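Local coordinates for protein iron Super-Oxide Dismutase (Plasmodium knowlesi, PDB 2AWP) that probably uses an iron cation to convert superoxide radicals into hydrogen peroxide and molecular oxygen, protecting the cell from their toxicity, at residues I93-F107 against W125-L137. Residues are numbered along the deposited sequence; the frame is centred on the assembly and turned at random.
Sequences IKEKIQEDFGSFNNF and WLVLNNNNKLVIL
D100 and K96, one turn apart on helix 93-101, both grip the backbone where the hairpin turn runs into strand 134-137. The amide N of L134 donates to D100 OD2 over 2.8 Å, nearly straight at 167° but from above the carboxylate plane. K96 bends at chi2 (75°) and then runs extended, bringing NZ to N132 O (2.8 Å), almost in line with that carbonyl; D100 OD2 is also a long salt-bridge partner of NZ. Two waters add bridges: one links D100 O to L134 O, another D100 OD1 to K133 NZ.

The apolar part centres on L134, whose CD1 touches I93 CD1 and presses tightly on K96 CG (3.4 Å). Its CB meets F101 CE2 at 3.6 Å, the two side chains crossing at about a right angle. F107 CD1 sits over the centre of the F101 ring, and F107 CE1 touches L126 CD1 (3.7 Å), with I136 CG1 at the edge of the F107 ring. I154 of strand 151-158 backs L126 and L134, and W185 of helix 185-196 lies against I93 and I97.

At the hairpin's tip, N129 OD1 accepts from N131 N, an Asx turn, and from K133 N on the opposite face, bracing a type I turn. Helix 93-101 thus packs across the strands, at 77° to 134-137, in the alpha/beta C-terminal domain of iron/manganese superoxide dismutases, where helices cover a three-stranded antiparallel sheet.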
loop_
_atom_site.group_PDB
_atom_site.type_symbol
_atom_site.label_atom_id
_atom_site.label_comp_id
_atom_site.label_asym_id
_atom_site.label_seq_id
_atom_site.Cartn_x
_atom_site.Cartn_y
_atom_site.Cartn_z
ATOM N N ILE A 93 -9.361 24.022 -18.509
ATOM C CA ILE A 93 -9.045 23.638 -17.137
ATOM C C ILE A 93 -8.448 24.766 -16.264
ATOM O O ILE A 93 -8.679 24.827 -15.064
ATOM C CB ILE A 93 -8.139 22.347 -17.099
ATOM C CG1 ILE A 93 -8.011 21.808 -15.666
ATOM C CG2 ILE A 93 -6.731 22.629 -17.666
ATOM C CD1 ILE A 93 -9.309 21.226 -15.135
ATOM N N LYS A 94 -7.676 25.662 -16.860
ATOM C CA LYS A 94 -7.161 26.809 -16.122
ATOM C C LYS A 94 -8.307 27.659 -15.517
ATOM O O LYS A 94 -8.267 28.055 -14.347
ATOM C CB LYS A 94 -6.366 27.672 -17.088
ATOM C CG LYS A 94 -5.832 28.955 -16.513
ATOM C CD LYS A 94 -5.172 29.735 -17.643
ATOM C CE LYS A 94 -4.100 30.638 -17.125
ATOM N NZ LYS A 94 -3.004 29.921 -16.368
ATOM N N GLU A 95 -9.289 27.974 -16.345
ATOM C CA GLU A 95 -10.401 28.826 -15.931
ATOM C C GLU A 95 -11.303 28.103 -14.928
ATOM O O GLU A 95 -11.733 28.693 -13.957
ATOM C CB GLU A 95 -11.172 29.341 -17.148
ATOM C CG GLU A 95 -10.324 30.194 -18.115
ATOM C CD GLU A 95 -10.805 30.097 -19.575
ATOM O OE1 GLU A 95 -12.001 30.394 -19.836
ATOM O OE2 GLU A 95 -9.997 29.708 -20.462
ATOM N N LYS A 96 -11.537 26.810 -15.138
ATOM C CA LYS A 96 -12.331 25.973 -14.231
ATOM C C LYS A 96 -11.683 25.857 -12.846
ATOM O O LYS A 96 -12.382 25.904 -11.810
ATOM C CB LYS A 96 -12.544 24.562 -14.829
ATOM C CG LYS A 96 -13.591 23.710 -14.089
ATOM C CD LYS A 96 -15.007 24.133 -14.385
ATOM C CE LYS A 96 -15.989 23.317 -13.555
ATOM N NZ LYS A 96 -17.329 23.927 -13.524
ATOM N N ILE A 97 -10.361 25.693 -12.820
ATOM C CA ILE A 97 -9.631 25.692 -11.557
ATOM C C ILE A 97 -9.728 27.050 -10.830
ATOM O O ILE A 97 -9.927 27.125 -9.595
ATOM C CB ILE A 97 -8.115 25.260 -11.763
ATOM C CG1 ILE A 97 -8.047 23.732 -11.975
ATOM C CG2 ILE A 97 -7.283 25.699 -10.562
ATOM C CD1 ILE A 97 -6.705 23.159 -12.496
ATOM N N GLN A 98 -9.567 28.131 -11.588
ATOM C CA GLN A 98 -9.791 29.477 -11.016
ATOM C C GLN A 98 -11.170 29.547 -10.343
ATOM O O GLN A 98 -11.293 30.028 -9.223
ATOM C CB GLN A 98 -9.658 30.580 -12.089
ATOM C CG GLN A 98 -8.239 30.769 -12.617
ATOM C CD GLN A 98 -8.184 31.472 -13.962
ATOM O OE1 GLN A 98 -9.227 31.764 -14.573
ATOM N NE2 GLN A 98 -6.959 31.750 -14.437
ATOM N N GLU A 99 -12.209 29.071 -11.027
ATOM C CA GLU A 99 -13.569 29.189 -10.526
ATOM C C GLU A 99 -13.785 28.392 -9.257
ATOM O O GLU A 99 -14.424 28.862 -8.300
ATOM C CB GLU A 99 -14.564 28.719 -11.592
ATOM C CG GLU A 99 -14.676 29.653 -12.760
ATOM C CD GLU A 99 -15.529 29.076 -13.882
ATOM O OE1 GLU A 99 -16.272 28.102 -13.617
ATOM O OE2 GLU A 99 -15.450 29.589 -15.021
ATOM N N ASP A 100 -13.242 27.169 -9.242
ATOM C CA ASP A 100 -13.591 26.213 -8.210
ATOM C C ASP A 100 -12.581 26.175 -7.057
ATOM O O ASP A 100 -12.918 25.729 -5.967
ATOM C CB ASP A 100 -13.838 24.817 -8.851
ATOM C CG ASP A 100 -15.025 24.822 -9.816
ATOM O OD1 ASP A 100 -15.810 25.809 -9.822
ATOM O OD2 ASP A 100 -15.168 23.864 -10.597
ATOM N N PHE A 101 -11.358 26.659 -7.282
ATOM C CA PHE A 101 -10.348 26.695 -6.205
ATOM C C PHE A 101 -9.825 28.091 -5.912
ATOM O O PHE A 101 -9.123 28.284 -4.921
ATOM C CB PHE A 101 -9.159 25.723 -6.493
ATOM C CG PHE A 101 -9.581 24.278 -6.626
ATOM C CD1 PHE A 101 -9.703 23.471 -5.506
ATOM C CD2 PHE A 101 -9.888 23.743 -7.861
ATOM C CE1 PHE A 101 -10.098 22.131 -5.608
ATOM C CE2 PHE A 101 -10.303 22.380 -7.991
ATOM C CZ PHE A 101 -10.419 21.588 -6.864
ATOM N N GLY A 102 -10.179 29.060 -6.754
ATOM C CA GLY A 102 -9.713 30.451 -6.572
ATOM C C GLY A 102 -8.441 30.743 -7.336
ATOM O O GLY A 102 -8.263 31.846 -7.880
ATOM N N SER A 103 -7.538 29.751 -7.387
ATOM C CA SER A 103 -6.250 29.883 -8.072
ATOM C C SER A 103 -5.645 28.509 -8.300
ATOM O O SER A 103 -5.969 27.566 -7.576
ATOM C CB SER A 103 -5.278 30.736 -7.243
ATOM O OG SER A 103 -4.813 30.084 -6.086
ATOM N N PHE A 104 -4.748 28.407 -9.276
ATOM C CA PHE A 104 -3.962 27.185 -9.430
ATOM C C PHE A 104 -3.170 26.864 -8.164
ATOM O O PHE A 104 -3.131 25.713 -7.747
ATOM C CB PHE A 104 -3.041 27.213 -10.665
ATOM C CG PHE A 104 -2.101 26.044 -10.725
ATOM C CD1 PHE A 104 -2.594 24.735 -10.859
ATOM C CD2 PHE A 104 -0.723 26.237 -10.588
ATOM C CE1 PHE A 104 -1.719 23.641 -10.913
ATOM C CE2 PHE A 104 0.156 25.145 -10.628
ATOM C CZ PHE A 104 -0.348 23.859 -10.790
ATOM N N ASN A 105 -2.544 27.866 -7.544
ATOM C CA ASN A 105 -1.792 27.600 -6.300
ATOM C C ASN A 105 -2.632 27.011 -5.175
ATOM O O ASN A 105 -2.164 26.138 -4.429
ATOM C CB ASN A 105 -1.012 28.817 -5.795
ATOM C CG ASN A 105 0.335 28.995 -6.511
ATOM O OD1 ASN A 105 0.889 30.099 -6.532
ATOM N ND2 ASN A 105 0.858 27.910 -7.132
ATOM N N ASN A 106 -3.863 27.490 -5.030
ATOM C CA ASN A 106 -4.768 26.904 -4.050
ATOM C C ASN A 106 -5.002 25.439 -4.380
ATOM O O ASN A 106 -4.897 24.585 -3.498
ATOM C CB ASN A 106 -6.096 27.674 -3.943
ATOM C CG ASN A 106 -5.918 29.079 -3.331
ATOM O OD1 ASN A 106 -4.857 29.407 -2.780
ATOM N ND2 ASN A 106 -6.944 29.919 -3.460
ATOM N N PHE A 107 -5.330 25.144 -5.637
ATOM C CA PHE A 107 -5.572 23.757 -6.031
ATOM C C PHE A 107 -4.331 22.875 -5.737
ATOM O O PHE A 107 -4.446 21.783 -5.149
ATOM C CB PHE A 107 -6.004 23.660 -7.500
ATOM C CG PHE A 107 -5.828 22.292 -8.079
ATOM C CD1 PHE A 107 -6.612 21.235 -7.640
ATOM C CD2 PHE A 107 -4.836 22.051 -9.036
ATOM C CE1 PHE A 107 -6.401 19.935 -8.148
ATOM C CE2 PHE A 107 -4.642 20.777 -9.571
ATOM C CZ PHE A 107 -5.432 19.720 -9.132
ATOM N N TRP A 125 -7.320 12.251 -6.760
ATOM C CA TRP A 125 -8.022 12.570 -8.004
ATOM C C TRP A 125 -8.424 14.050 -8.076
ATOM O O TRP A 125 -8.765 14.656 -7.066
ATOM C CB TRP A 125 -9.300 11.730 -8.137
ATOM C CG TRP A 125 -9.080 10.277 -8.061
ATOM C CD1 TRP A 125 -9.033 9.515 -6.924
ATOM C CD2 TRP A 125 -8.863 9.386 -9.159
ATOM N NE1 TRP A 125 -8.807 8.218 -7.248
ATOM C CE2 TRP A 125 -8.701 8.099 -8.614
ATOM C CE3 TRP A 125 -8.821 9.548 -10.557
ATOM C CZ2 TRP A 125 -8.483 6.961 -9.410
ATOM C CZ3 TRP A 125 -8.585 8.402 -11.362
ATOM C CH2 TRP A 125 -8.427 7.131 -10.777
ATOM N N LEU A 126 -8.354 14.618 -9.284
ATOM C CA LEU A 126 -9.130 15.793 -9.596
ATOM C C LEU A 126 -10.332 15.249 -10.342
ATOM O O LEU A 126 -10.169 14.464 -11.290
ATOM C CB LEU A 126 -8.358 16.791 -10.475
ATOM C CG LEU A 126 -9.181 18.008 -10.924
ATOM C CD1 LEU A 126 -9.614 18.856 -9.731
ATOM C CD2 LEU A 126 -8.356 18.814 -11.949
ATOM N N VAL A 127 -11.529 15.640 -9.895
ATOM C CA VAL A 127 -12.768 15.131 -10.505
ATOM C C VAL A 127 -13.757 16.271 -10.740
ATOM O O VAL A 127 -13.746 17.262 -10.018
ATOM C CB VAL A 127 -13.475 13.972 -9.696
ATOM C CG1 VAL A 127 -12.466 13.006 -9.019
ATOM C CG2 VAL A 127 -14.451 14.504 -8.682
ATOM N N LEU A 128 -14.574 16.129 -11.779
ATOM C CA LEU A 128 -15.755 16.961 -11.900
ATOM C C LEU A 128 -16.866 16.226 -11.169
ATOM O O LEU A 128 -17.305 15.178 -11.599
ATOM C CB LEU A 128 -16.132 17.191 -13.365
ATOM C CG LEU A 128 -17.234 18.230 -13.620
ATOM C CD1 LEU A 128 -16.704 19.663 -13.391
ATOM C CD2 LEU A 128 -17.866 18.054 -15.045
ATOM N N ASN A 129 -17.321 16.808 -10.065
ATOM C CA ASN A 129 -18.336 16.154 -9.252
ATOM C C ASN A 129 -19.738 16.188 -9.892
ATOM O O ASN A 129 -19.942 16.733 -10.989
ATOM C CB ASN A 129 -18.284 16.660 -7.796
ATOM C CG ASN A 129 -18.940 18.034 -7.593
ATOM O OD1 ASN A 129 -19.615 18.575 -8.476
ATOM N ND2 ASN A 129 -18.708 18.618 -6.423
ATOM N N ASN A 130 -20.698 15.572 -9.218
ATOM C CA ASN A 130 -22.049 15.436 -9.778
ATOM C C ASN A 130 -22.850 16.764 -9.713
ATOM O O ASN A 130 -24.014 16.818 -10.130
ATOM C CB ASN A 130 -22.770 14.268 -9.109
ATOM C CG ASN A 130 -22.030 12.946 -9.299
ATOM O OD1 ASN A 130 -21.488 12.671 -10.381
ATOM N ND2 ASN A 130 -21.998 12.126 -8.241
ATOM N N ASN A 131 -22.187 17.823 -9.227
ATOM C CA ASN A 131 -22.707 19.199 -9.249
ATOM C C ASN A 131 -21.899 20.110 -10.213
ATOM O O ASN A 131 -21.928 21.338 -10.089
ATOM C CB ASN A 131 -22.797 19.717 -7.789
ATOM C CG ASN A 131 -23.281 21.171 -7.656
ATOM O OD1 ASN A 131 -22.659 21.961 -6.943
ATOM N ND2 ASN A 131 -24.393 21.518 -8.305
ATOM N N ASN A 132 -21.177 19.504 -11.164
ATOM C CA ASN A 132 -20.429 20.255 -12.194
ATOM C C ASN A 132 -19.282 21.083 -11.592
ATOM O O ASN A 132 -18.879 22.060 -12.187
ATOM C CB ASN A 132 -21.390 21.195 -12.981
ATOM C CG ASN A 132 -20.976 21.394 -14.444
ATOM O OD1 ASN A 132 -20.824 22.540 -14.925
ATOM N ND2 ASN A 132 -20.801 20.283 -15.163
ATOM N N LYS A 133 -18.816 20.734 -10.386
ATOM C CA LYS A 133 -17.703 21.457 -9.746
ATOM C C LYS A 133 -16.465 20.576 -9.651
ATOM O O LYS A 133 -16.568 19.403 -9.255
ATOM C CB LYS A 133 -18.048 21.899 -8.318
ATOM C CG LYS A 133 -19.263 22.824 -8.159
ATOM C CD LYS A 133 -19.180 24.063 -8.993
ATOM C CE LYS A 133 -20.117 25.144 -8.411
ATOM N NZ LYS A 133 -20.129 26.316 -9.296
ATOM N N LEU A 134 -15.291 21.155 -9.924
ATOM C CA LEU A 134 -14.020 20.446 -9.668
ATOM C C LEU A 134 -13.775 20.291 -8.178
ATOM O O LEU A 134 -13.828 21.246 -7.420
ATOM C CB LEU A 134 -12.805 21.163 -10.289
ATOM C CG LEU A 134 -12.684 21.205 -11.814
ATOM C CD1 LEU A 134 -11.384 21.937 -12.225
ATOM C CD2 LEU A 134 -12.753 19.825 -12.431
ATOM N N VAL A 135 -13.476 19.069 -7.765
ATOM C CA VAL A 135 -13.068 18.835 -6.403
ATOM C C VAL A 135 -11.885 17.846 -6.378
ATOM O O VAL A 135 -11.587 17.178 -7.382
ATOM C CB VAL A 135 -14.252 18.325 -5.540
ATOM C CG1 VAL A 135 -15.437 19.378 -5.512
ATOM C CG2 VAL A 135 -14.724 16.938 -5.998
ATOM N N ILE A 136 -11.251 17.740 -5.222
ATOM C CA ILE A 136 -10.199 16.768 -4.990
ATOM C C ILE A 136 -10.775 15.626 -4.163
ATOM O O ILE A 136 -11.441 15.864 -3.164
ATOM C CB ILE A 136 -9.000 17.386 -4.212
ATOM C CG1 ILE A 136 -8.292 18.444 -5.042
ATOM C CG2 ILE A 136 -8.012 16.307 -3.799
ATOM C CD1 ILE A 136 -7.477 19.432 -4.167
ATOM N N LEU A 137 -10.514 14.398 -4.596
ATOM C CA LEU A 137 -10.953 13.204 -3.891
ATOM C C LEU A 137 -9.763 12.270 -3.741
ATOM O O LEU A 137 -8.798 12.365 -4.490
ATOM C CB LEU A 137 -12.050 12.460 -4.693
ATOM C CG LEU A 137 -13.416 13.147 -4.919
ATOM C CD1 LEU A 137 -14.331 12.207 -5.717
ATOM C CD2 LEU A 137 -14.087 13.573 -3.596
HETATM O O HOH W 1 -18.387 24.661 -16.260
HETATM O O HOH W 2 -14.031 22.991 -5.523
HETATM O O HOH W 3 -17.520 27.215 -8.333
#